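Ribonuclease (Nicotiana glutinosa, PDB 1IYB) probably hydrolyses RNA in the manner of the ribonuclease T2 family and binds guanosine-5'-monophosphate in a pocket beside its central antiparallel sheet. Local coordinates at residues Q6-F11 and A105-D110; H96-H101 and H112-K117; E129-A134 and K149-S154. One frame throughout, in Å; residues are numbered along the deposited sequence.

Contact 1 of 3, residues Q6-F11 and A105-D110; sequences QDFDFF and AENVFD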
loop_
_atom_site.group_PDB
_atom_site.type_symbol
_atom_site.label_atom_id
_atom_site.label_comp_id
_atom_site.label_asym_id
_atom_site.label_seq_id
_atom_site.Cartn_x
_atom_site.Cartn_y
_atom_site.Cartn_z
ATOM N N GLN A 6 0.632 2.412 19.764
ATOM C CA GLN A 6 0.918 3.195 18.568
ATOM C C GLN A 6 1.294 2.259 17.432
ATOM O O GLN A 6 2.039 1.300 17.633
ATOM C CB GLN A 6 2.064 4.172 18.826
ATOM C CG GLN A 6 1.703 5.319 19.743
ATOM C CD GLN A 6 2.778 6.386 19.775
ATOM O OE1 GLN A 6 3.858 6.183 20.333
ATOM N NE2 GLN A 6 2.492 7.529 19.163
ATOM N N ASP A 7 0.785 2.540 16.237
ATOM C CA ASP A 7 1.061 1.691 15.085
ATOM C C ASP A 7 2.275 2.093 14.254
ATOM O O ASP A 7 2.432 1.622 13.131
ATOM C CB ASP A 7 -0.166 1.620 14.165
ATOM C CG ASP A 7 -0.589 2.981 13.633
ATOM O OD1 ASP A 7 0.279 3.859 13.450
ATOM O OD2 ASP A 7 -1.796 3.168 13.379
ATOM N N PHE A 8 3.129 2.956 14.798
ATOM C CA PHE A 8 4.323 3.394 14.074
ATOM C C PHE A 8 5.419 3.816 15.048
ATOM O O PHE A 8 5.154 4.048 16.225
ATOM C CB PHE A 8 3.978 4.557 13.129
ATOM C CG PHE A 8 3.757 5.871 13.828
ATOM C CD1 PHE A 8 4.743 6.856 13.805
ATOM C CD2 PHE A 8 2.574 6.122 14.519
ATOM C CE1 PHE A 8 4.553 8.074 14.463
ATOM C CE2 PHE A 8 2.375 7.332 15.178
ATOM C CZ PHE A 8 3.368 8.311 15.151
ATOM N N ASP A 9 6.645 3.922 14.545
ATOM C CA ASP A 9 7.793 4.297 15.372
ATOM C C ASP A 9 8.254 5.749 15.228
ATOM O O ASP A 9 8.531 6.415 16.225
ATOM C CB ASP A 9 8.965 3.361 15.064
ATOM C CG ASP A 9 8.711 1.937 15.528
ATOM O OD1 ASP A 9 9.060 0.993 14.783
ATOM O OD2 ASP A 9 8.169 1.769 16.643
ATOM N N PHE A 10 8.343 6.240 13.994
ATOM C CA PHE A 10 8.800 7.608 13.750
ATOM C C PHE A 10 8.155 8.150 12.476
ATOM O O PHE A 10 7.405 7.436 11.814
ATOM C CB PHE A 10 10.328 7.618 13.603
ATOM C CG PHE A 10 10.827 6.898 12.381
ATOM C CD1 PHE A 10 10.965 7.567 11.166
ATOM C CD2 PHE A 10 11.140 5.542 12.433
ATOM C CE1 PHE A 10 11.406 6.895 10.023
ATOM C CE2 PHE A 10 11.580 4.863 11.299
ATOM C CZ PHE A 10 11.715 5.540 10.089
ATOM N N PHE A 11 8.433 9.408 12.139
ATOM C CA PHE A 11 7.882 9.997 10.917
ATOM C C PHE A 11 8.976 10.378 9.935
ATOM O O PHE A 11 10.082 10.744 10.328
ATOM C CB PHE A 11 7.149 11.329 11.151
ATOM C CG PHE A 11 5.983 11.276 12.090
ATOM C CD1 PHE A 11 6.165 11.462 13.457
ATOM C CD2 PHE A 11 4.686 11.170 11.593
ATOM C CE1 PHE A 11 5.071 11.555 14.317
ATOM C CE2 PHE A 11 3.585 11.259 12.442
ATOM C CZ PHE A 11 3.777 11.455 13.808
ATOM N N ALA A 105 -1.399 8.205 12.492
ATOM C CA ALA A 105 -0.798 8.908 13.622
ATOM C C ALA A 105 -1.882 9.680 14.371
ATOM O O ALA A 105 -1.590 10.637 15.085
ATOM C CB ALA A 105 0.287 9.868 13.138
ATOM N N GLU A 106 -3.130 9.245 14.198
ATOM C CA GLU A 106 -4.299 9.863 14.832
ATOM C C GLU A 106 -4.192 10.045 16.339
ATOM O O GLU A 106 -4.797 10.957 16.902
ATOM C CB GLU A 106 -5.552 9.026 14.562
ATOM C CG GLU A 106 -6.185 9.230 13.220
ATOM C CD GLU A 106 -7.421 8.367 13.040
ATOM O OE1 GLU A 106 -8.152 8.589 12.061
ATOM O OE2 GLU A 106 -7.658 7.460 13.869
ATOM N N ASN A 107 -3.449 9.156 16.986
ATOM C CA ASN A 107 -3.281 9.195 18.430
ATOM C C ASN A 107 -2.340 10.311 18.854
ATOM O O ASN A 107 -2.292 10.678 20.029
ATOM C CB ASN A 107 -2.733 7.853 18.927
ATOM C CG ASN A 107 -1.325 7.571 18.419
ATOM O OD1 ASN A 107 -0.373 7.508 19.202
ATOM N ND2 ASN A 107 -1.186 7.403 17.103
ATOM N N VAL A 108 -1.594 10.843 17.891
ATOM C CA VAL A 108 -0.637 11.908 18.154
ATOM C C VAL A 108 -1.135 13.267 17.667
ATOM O O VAL A 108 -1.018 14.266 18.376
ATOM C CB VAL A 108 0.722 11.598 17.483
ATOM C CG1 VAL A 108 1.699 12.732 17.727
ATOM C CG2 VAL A 108 1.282 10.293 18.027
ATOM N N PHE A 109 -1.692 13.303 16.459
ATOM C CA PHE A 109 -2.202 14.550 15.884
ATOM C C PHE A 109 -3.582 14.359 15.266
ATOM O O PHE A 109 -3.833 13.334 14.631
ATOM C CB PHE A 109 -1.311 15.048 14.730
ATOM C CG PHE A 109 0.101 15.377 15.111
ATOM C CD1 PHE A 109 1.163 14.689 14.528
ATOM C CD2 PHE A 109 0.382 16.417 15.989
ATOM C CE1 PHE A 109 2.480 15.035 14.806
ATOM C CE2 PHE A 109 1.699 16.771 16.276
ATOM C CZ PHE A 109 2.748 16.078 15.681
ATOM N N ASP A 110 -4.478 15.330 15.447
ATOM C CA ASP A 110 -5.761 15.242 14.765
ATOM C C ASP A 110 -5.473 15.932 13.427
ATOM O O ASP A 110 -4.309 16.228 13.131
ATOM C CB ASP A 110 -6.918 15.916 15.540
ATOM C CG ASP A 110 -6.673 17.380 15.874
ATOM O OD1 ASP A 110 -5.785 18.023 15.280
ATOM O OD2 ASP A 110 -7.414 17.896 16.744
HETATM O O HOH W 1 -3.393 5.967 14.435
#

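Contact 2 of 3, residues H96-H101 and H112-K117; sequences HEWEKH and HGYFKK. With 5GP (guanosine-5'-monophosphate), chain C.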
loop_
_atom_site.group_PDB
_atom_site.type_symbol
_atom_site.label_atom_id
_atom_site.label_comp_id
_atom_site.label_asym_id
_atom_site.label_seq_id
_atom_site.Cartn_x
_atom_site.Cartn_y
_atom_site.Cartn_z
ATOM N N HIS A 96 -5.510 12.911 0.298
ATOM C CA HIS A 96 -4.773 11.664 0.133
ATOM C C HIS A 96 -3.719 11.485 1.225
ATOM O O HIS A 96 -3.576 10.404 1.795
ATOM C CB HIS A 96 -4.096 11.635 -1.241
ATOM C CG HIS A 96 -3.140 10.497 -1.417
ATOM N ND1 HIS A 96 -3.556 9.195 -1.587
ATOM C CD2 HIS A 96 -1.786 10.463 -1.414
ATOM C CE1 HIS A 96 -2.499 8.406 -1.681
ATOM N NE2 HIS A 96 -1.412 9.151 -1.579
ATOM N N GLU A 97 -2.972 12.544 1.516
ATOM C CA GLU A 97 -1.943 12.453 2.536
ATOM C C GLU A 97 -2.535 12.205 3.919
ATOM O O GLU A 97 -1.971 11.445 4.712
ATOM C CB GLU A 97 -1.071 13.715 2.522
ATOM C CG GLU A 97 -0.220 13.824 1.257
ATOM C CD GLU A 97 0.756 12.663 1.101
ATOM O OE1 GLU A 97 0.853 12.106 -0.015
ATOM O OE2 GLU A 97 1.432 12.314 2.093
ATOM N N TRP A 98 -3.675 12.821 4.218
ATOM C CA TRP A 98 -4.283 12.585 5.519
ATOM C C TRP A 98 -4.814 11.160 5.634
ATOM O O TRP A 98 -4.545 10.462 6.612
ATOM C CB TRP A 98 -5.438 13.555 5.804
ATOM C CG TRP A 98 -6.250 13.084 6.978
ATOM C CD1 TRP A 98 -7.453 12.431 6.938
ATOM C CD2 TRP A 98 -5.840 13.077 8.352
ATOM N NE1 TRP A 98 -7.807 12.009 8.197
ATOM C CE2 TRP A 98 -6.836 12.392 9.085
ATOM C CE3 TRP A 98 -4.723 13.579 9.034
ATOM C CZ2 TRP A 98 -6.749 12.194 10.468
ATOM C CZ3 TRP A 98 -4.635 13.381 10.414
ATOM C CH2 TRP A 98 -5.644 12.693 11.113
ATOM N N GLU A 99 -5.571 10.730 4.633
ATOM C CA GLU A 99 -6.156 9.398 4.674
ATOM C C GLU A 99 -5.151 8.255 4.627
ATOM O O GLU A 99 -5.312 7.258 5.330
ATOM C CB GLU A 99 -7.203 9.275 3.565
ATOM C CG GLU A 99 -8.316 10.300 3.764
ATOM C CD GLU A 99 -9.545 10.058 2.911
ATOM O OE1 GLU A 99 -10.513 10.842 3.056
ATOM O OE2 GLU A 99 -9.548 9.099 2.107
ATOM N N LYS A 100 -4.099 8.394 3.831
ATOM C CA LYS A 100 -3.098 7.333 3.746
ATOM C C LYS A 100 -2.082 7.351 4.885
ATOM O O LYS A 100 -1.702 6.297 5.403
ATOM C CB LYS A 100 -2.335 7.409 2.419
ATOM C CG LYS A 100 -1.237 6.350 2.289
ATOM C CD LYS A 100 -0.564 6.382 0.919
ATOM C CE LYS A 100 0.471 5.263 0.788
ATOM N NZ LYS A 100 1.131 5.230 -0.554
ATOM N N HIS A 101 -1.650 8.544 5.282
ATOM C CA HIS A 101 -0.631 8.675 6.321
ATOM C C HIS A 101 -1.080 9.283 7.655
ATOM O O HIS A 101 -0.785 8.744 8.725
ATOM C CB HIS A 101 0.537 9.492 5.760
ATOM C CG HIS A 101 1.229 8.847 4.597
ATOM N ND1 HIS A 101 2.004 7.715 4.727
ATOM C CD2 HIS A 101 1.280 9.188 3.286
ATOM C CE1 HIS A 101 2.504 7.386 3.548
ATOM N NE2 HIS A 101 2.080 8.264 2.657
ATOM N N HIS A 112 -6.038 19.052 12.218
ATOM C CA HIS A 112 -5.425 20.370 12.331
ATOM C C HIS A 112 -3.975 20.252 12.800
ATOM O O HIS A 112 -3.089 20.920 12.268
ATOM C CB HIS A 112 -6.197 21.253 13.310
ATOM C CG HIS A 112 -5.666 22.651 13.391
ATOM N ND1 HIS A 112 -6.092 23.660 12.554
ATOM C CD2 HIS A 112 -4.698 23.190 14.170
ATOM C CE1 HIS A 112 -5.408 24.761 12.814
ATOM N NE2 HIS A 112 -4.556 24.502 13.790
ATOM N N GLY A 113 -3.739 19.405 13.799
ATOM C CA GLY A 113 -2.395 19.223 14.320
ATOM C C GLY A 113 -1.425 18.612 13.323
ATOM O O GLY A 113 -0.243 18.957 13.305
ATOM N N TYR A 114 -1.930 17.699 12.499
ATOM C CA TYR A 114 -1.124 17.026 11.485
ATOM C C TYR A 114 -0.638 18.022 10.434
ATOM O O TYR A 114 0.560 18.125 10.166
ATOM C CB TYR A 114 -1.950 15.927 10.806
ATOM C CG TYR A 114 -1.237 15.210 9.677
ATOM C CD1 TYR A 114 -0.293 14.217 9.939
ATOM C CD2 TYR A 114 -1.499 15.539 8.345
ATOM C CE1 TYR A 114 0.376 13.565 8.898
ATOM C CE2 TYR A 114 -0.836 14.898 7.300
ATOM C CZ TYR A 114 0.099 13.913 7.583
ATOM O OH TYR A 114 0.756 13.290 6.545
ATOM N N PHE A 115 -1.573 18.746 9.825
ATOM C CA PHE A 115 -1.204 19.719 8.810
ATOM C C PHE A 115 -0.378 20.858 9.389
ATOM O O PHE A 115 0.545 21.344 8.737
ATOM C CB PHE A 115 -2.453 20.238 8.094
ATOM C CG PHE A 115 -3.051 19.234 7.150
ATOM C CD1 PHE A 115 -4.071 18.378 7.563
ATOM C CD2 PHE A 115 -2.535 19.091 5.867
ATOM C CE1 PHE A 115 -4.566 17.389 6.703
ATOM C CE2 PHE A 115 -3.020 18.109 5.003
ATOM C CZ PHE A 115 -4.036 17.257 5.423
ATOM N N LYS A 116 -0.691 21.278 10.612
ATOM C CA LYS A 116 0.077 22.349 11.240
ATOM C C LYS A 116 1.524 21.904 11.474
ATOM O O LYS A 116 2.462 22.666 11.234
ATOM C CB LYS A 116 -0.558 22.764 12.573
ATOM C CG LYS A 116 0.316 23.685 13.422
ATOM C CD LYS A 116 -0.352 24.023 14.747
ATOM C CE LYS A 116 0.662 24.522 15.774
ATOM N NZ LYS A 116 1.467 25.668 15.271
ATOM N N LYS A 117 1.711 20.674 11.943
ATOM C CA LYS A 117 3.060 20.183 12.189
ATOM C C LYS A 117 3.854 20.156 10.883
ATOM O O LYS A 117 5.021 20.547 10.849
ATOM C CB LYS A 117 3.026 18.780 12.805
ATOM C CG LYS A 117 4.407 18.209 13.106
ATOM C CD LYS A 117 5.130 19.008 14.178
ATOM C CE LYS A 117 6.531 18.463 14.412
ATOM N NZ LYS A 117 7.198 19.124 15.574
HETATM P P 5GP C . 2.389 8.826 -1.024
HETATM O O1P 5GP C . 2.293 7.483 -0.446
HETATM O O2P 5GP C . 2.124 9.913 -0.000
HETATM O O3P 5GP C . 3.784 9.030 -1.710
HETATM O "O5'" 5GP C . 1.322 9.075 -2.241
HETATM C "C5'" 5GP C . 1.369 10.293 -3.073
HETATM C "C4'" 5GP C . 0.282 10.361 -4.173
HETATM O "O4'" 5GP C . -0.269 11.752 -4.134
HETATM C "C3'" 5GP C . 0.677 10.193 -5.638
HETATM O "O3'" 5GP C . 0.732 8.842 -6.068
HETATM C "C2'" 5GP C . -0.386 10.976 -6.418
HETATM O "O2'" 5GP C . -1.547 10.171 -6.715
HETATM C "C1'" 5GP C . -0.698 12.134 -5.484
HETATM N N9 5GP C . -0.227 13.511 -5.835
HETATM C C8 5GP C . -0.958 14.640 -6.133
HETATM N N7 5GP C . -0.256 15.741 -6.300
HETATM C C5 5GP C . 1.061 15.284 -6.091
HETATM C C6 5GP C . 2.285 16.031 -6.138
HETATM O O6 5GP C . 2.438 17.224 -6.371
HETATM N N1 5GP C . 3.416 15.198 -5.868
HETATM C C2 5GP C . 3.332 13.834 -5.594
HETATM N N2 5GP C . 4.524 13.244 -5.370
HETATM N N3 5GP C . 2.184 13.132 -5.548
HETATM C C4 5GP C . 1.088 13.924 -5.808
#

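Contact 3 of 3, residues E129-A134 and K149-S154; sequences EILQGA and KNAIRS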
loop_
_atom_site.group_PDB
_atom_site.type_symbol
_atom_site.label_atom_id
_atom_site.label_comp_id
_atom_site.label_asym_id
_atom_site.label_seq_id
_atom_site.Cartn_x
_atom_site.Cartn_y
_atom_site.Cartn_z
ATOM N N GLU A 129 17.040 27.186 0.701
ATOM C CA GLU A 129 17.971 28.124 1.318
ATOM C C GLU A 129 19.200 27.444 1.900
ATOM O O GLU A 129 20.300 27.989 1.839
ATOM C CB GLU A 129 17.266 28.955 2.390
ATOM C CG GLU A 129 16.345 30.016 1.798
ATOM C CD GLU A 129 15.797 30.965 2.844
ATOM O OE1 GLU A 129 15.059 30.503 3.734
ATOM O OE2 GLU A 129 16.107 32.174 2.776
ATOM N N ILE A 130 19.017 26.259 2.469
ATOM C CA ILE A 130 20.135 25.517 3.032
ATOM C C ILE A 130 21.097 25.138 1.911
ATOM O O ILE A 130 22.306 25.338 2.019
ATOM C CB ILE A 130 19.661 24.220 3.730
ATOM C CG1 ILE A 130 18.908 24.559 5.017
ATOM C CG2 ILE A 130 20.855 23.312 4.017
ATOM C CD1 ILE A 130 18.177 23.375 5.617
ATOM N N LEU A 131 20.552 24.602 0.825
ATOM C CA LEU A 131 21.382 24.182 -0.288
ATOM C C LEU A 131 22.061 25.347 -0.990
ATOM O O LEU A 131 23.257 25.288 -1.272
ATOM C CB LEU A 131 20.556 23.349 -1.275
ATOM C CG LEU A 131 20.141 21.991 -0.687
ATOM C CD1 LEU A 131 19.214 21.255 -1.643
ATOM C CD2 LEU A 131 21.384 21.158 -0.393
ATOM N N GLN A 132 21.321 26.418 -1.258
ATOM C CA GLN A 132 21.939 27.549 -1.932
ATOM C C GLN A 132 22.975 28.213 -1.029
ATOM O O GLN A 132 23.930 28.825 -1.514
ATOM C CB GLN A 132 20.866 28.540 -2.402
ATOM C CG GLN A 132 19.977 27.941 -3.499
ATOM C CD GLN A 132 19.168 28.970 -4.268
ATOM O OE1 GLN A 132 18.248 29.587 -3.733
ATOM N NE2 GLN A 132 19.513 29.163 -5.538
ATOM N N GLY A 133 22.808 28.060 0.282
ATOM C CA GLY A 133 23.757 28.631 1.219
ATOM C C GLY A 133 25.103 27.934 1.116
ATOM O O GLY A 133 26.131 28.472 1.536
ATOM N N ALA A 134 25.094 26.731 0.549
ATOM C CA ALA A 134 26.312 25.946 0.381
ATOM C C ALA A 134 26.766 25.914 -1.079
ATOM O O ALA A 134 27.633 25.123 -1.450
ATOM C CB ALA A 134 26.089 24.522 0.893
ATOM N N LYS A 149 23.824 15.918 1.158
ATOM C CA LYS A 149 23.549 15.372 2.484
ATOM C C LYS A 149 24.243 16.172 3.581
ATOM O O LYS A 149 23.632 16.529 4.588
ATOM C CB LYS A 149 24.031 13.922 2.572
ATOM C CG LYS A 149 23.240 12.922 1.760
ATOM C CD LYS A 149 23.856 11.540 1.907
ATOM C CE LYS A 149 23.044 10.475 1.194
ATOM N NZ LYS A 149 23.625 9.120 1.421
ATOM N N ASN A 150 25.525 16.458 3.379
ATOM C CA ASN A 150 26.294 17.174 4.387
ATOM C C ASN A 150 25.936 18.644 4.555
ATOM O O ASN A 150 26.053 19.186 5.653
ATOM C CB ASN A 150 27.791 16.997 4.118
ATOM C CG ASN A 150 28.229 15.545 4.248
ATOM O OD1 ASN A 150 27.635 14.776 5.008
ATOM N ND2 ASN A 150 29.274 15.167 3.521
ATOM N N ALA A 151 25.490 19.289 3.483
ATOM C CA ALA A 151 25.090 20.685 3.575
ATOM C C ALA A 151 23.874 20.748 4.498
ATOM O O ALA A 151 23.759 21.633 5.344
ATOM C CB ALA A 151 24.732 21.223 2.195
ATOM N N ILE A 152 22.970 19.788 4.334
ATOM C CA ILE A 152 21.769 19.735 5.155
ATOM C C ILE A 152 22.093 19.342 6.596
ATOM O O ILE A 152 21.569 19.933 7.539
ATOM C CB ILE A 152 20.747 18.754 4.546
ATOM C CG1 ILE A 152 20.272 19.303 3.195
ATOM C CG2 ILE A 152 19.572 18.552 5.498
ATOM C CD1 ILE A 152 19.525 18.295 2.352
ATOM N N ARG A 153 22.972 18.359 6.765
ATOM C CA ARG A 153 23.346 17.922 8.104
ATOM C C ARG A 153 23.982 19.060 8.901
ATOM O O ARG A 153 23.678 19.249 10.076
ATOM C CB ARG A 153 24.314 16.741 8.032
ATOM C CG ARG A 153 24.672 16.184 9.400
ATOM C CD ARG A 153 25.615 15.002 9.288
ATOM N NE ARG A 153 26.890 15.371 8.681
ATOM C CZ ARG A 153 27.895 14.524 8.489
ATOM N NH1 ARG A 153 27.775 13.254 8.857
ATOM N NH2 ARG A 153 29.021 14.946 7.926
ATOM N N SER A 154 24.866 19.819 8.261
ATOM C CA SER A 154 25.523 20.929 8.940
ATOM C C SER A 154 24.520 22.000 9.357
ATOM O O SER A 154 24.701 22.671 10.375
ATOM C CB SER A 154 26.584 21.559 8.032
ATOM O OG SER A 154 27.619 20.638 7.745
#

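Contact 1 of 3, residues Q6-F11 and A105-D110
Ala105, the first residue of 105-110, meets two aromatic rings at once: its CB lies 3.6 Å from Phe11 CE2, near the plane of that ring at its edge, and 3.9 Å from CE2 of Phe8. This is where the loop between helix 91-102 and helix 111-124 of the ribonuclease T2 fold rests on the chain leading into strand 10-16 of the central antiparallel sheet. The two rings are themselves nested, since a chi1 of 74° puts Phe8 CG between its backbone N and carbonyl carbon and sends CE1 over one face of Phe11, offset toward the rim. The backbone O of Ala105 turns back into its own segment and accepts from the N atoms of both Val108 and Phe109, folding the loop into a compact turn. At Glu106 the link across is tenuous: a water spans its backbone N and Asp7 OD2 by weak bonds. Asn107 makes the direct polar contact. Its OD1 receives NE2 of Gln6 at 2.9 Å, on a lone pair and in the carbonyl plane, but with an N-H...O angle of 138° the bond is bent, and the two amide planes stand 78° apart. Its other branch, ND2, points at the edge of the Phe8 ring. Val108 brings CG2 to within 4.1 Å of Phe8 CZ, again at the ring edge, and the same methyl abuts Gln6 NE2. Its other methyl, CG1, sits over the centre of the Phe109 ring. Phe109 in turn offers CE1 to Phe11 CZ at 3.9 Å, while the Phe11 side chain also packs on Leu45, Pro47 and Val181 of the neighbouring strands. At the end of the loop Asp110 is the N-cap of helix 111-124, its OD1 accepting from the backbone N of Gly113.

Contact 2 of 3, residues H96-H101 and H112-K117
Tyr114 reaches from helix 112-117 toward helix 96-101 and touches three of its residues in turn. Its CB abuts Trp98 CZ3 at 3.7 Å, near the indole plane. At CG and CD2 the ring passes Trp98 CE3, the latter pair 3.8 Å apart; here the indole edge is directed at the phenol face in an offset edge-to-face pair, with planes at 75°. Farther out, OH comes 3.9 Å from His101 CB and lies near the carbonyl O of Glu97, but its hydrogen bond goes to Leu45 O of the central sheet, so the side chain touches helix 96-101 and bonds strand 41-48. The helix it packs against carries the His-Glu-Trp-Glu-Lys-His signature of the ribonuclease T2 active site, and another flank of it holds the phosphate of guanosine-5'-monophosphate. There His96 NE2 donates to O5', at the ring edge, at 2.8 Å, and His101 NE2 donates to O1P at 3.2 Å. Lys100 CG lies over the centre of the His101 ring, and Trp46 NE1 bonds Glu97 OE2, fixing the carboxylate beside the phosphate. Back at the helix interface, Phe115 CZ touches Trp98 CB at 4.0 Å.

Contact 3 of 3, residues E129-A134 and K149-S154
With chi1 of -70°, Ile130 places CG1 opposite its own carbonyl carbon and swings CG2 anti to the backbone N, out toward helix 149-154; Ile152, at -66°, holds CG1 in the same relation and presents it to the gap. The two branches meet at 4.1 Å, Ile130 CG2 against Ile152 CG1. The same CG2 methyl also settles over the partner backbone, 3.6 Å from the O of Ala151 and 3.9 Å from Ile152 CA, so here a side chain packs directly on the partner's backbone. The helices cross steeply, at 112°, with axes 9.1 Å apart at closest approach. The side-chain contacts are apolar and join helix 127-133 to helix 145-156, which follow each other in the chain with the short strand 142-144 between them. Leu131 enters from the adjacent position: its CD2 touches both Ala151 CB and Ile152 CG1, 4.2 Å from each, and Ile148 of the partner helix also touches this side chain. Ile130 reaches Ala155 and Ile156, one turn further along that helix. Toward the exposed end the side chains shrink to single methyls, and Ala134 CB faces Ala151 CB at 3.8 Å.

In the fold
The three contacts range from a buried helix interface to partly exposed ones. Contacts 1 and 2 belong together: residues 105-110 connect the two helices of contact 2, and Phe109 packs on Tyr114 and Lys117 while the Trp98 ring reaches its backbone. Contact 2 is fully buried and combines aromatic packing with the polar grip on the nucleotide. Contact 1, partly buried, grades from aromatic rings on the sheet to an amide pair at the exposed end. Contact 3 stands apart, its centre about 27 Å from that of contact 2 and across the chain's centre, joining two other helices mainly through aliphatic side chains.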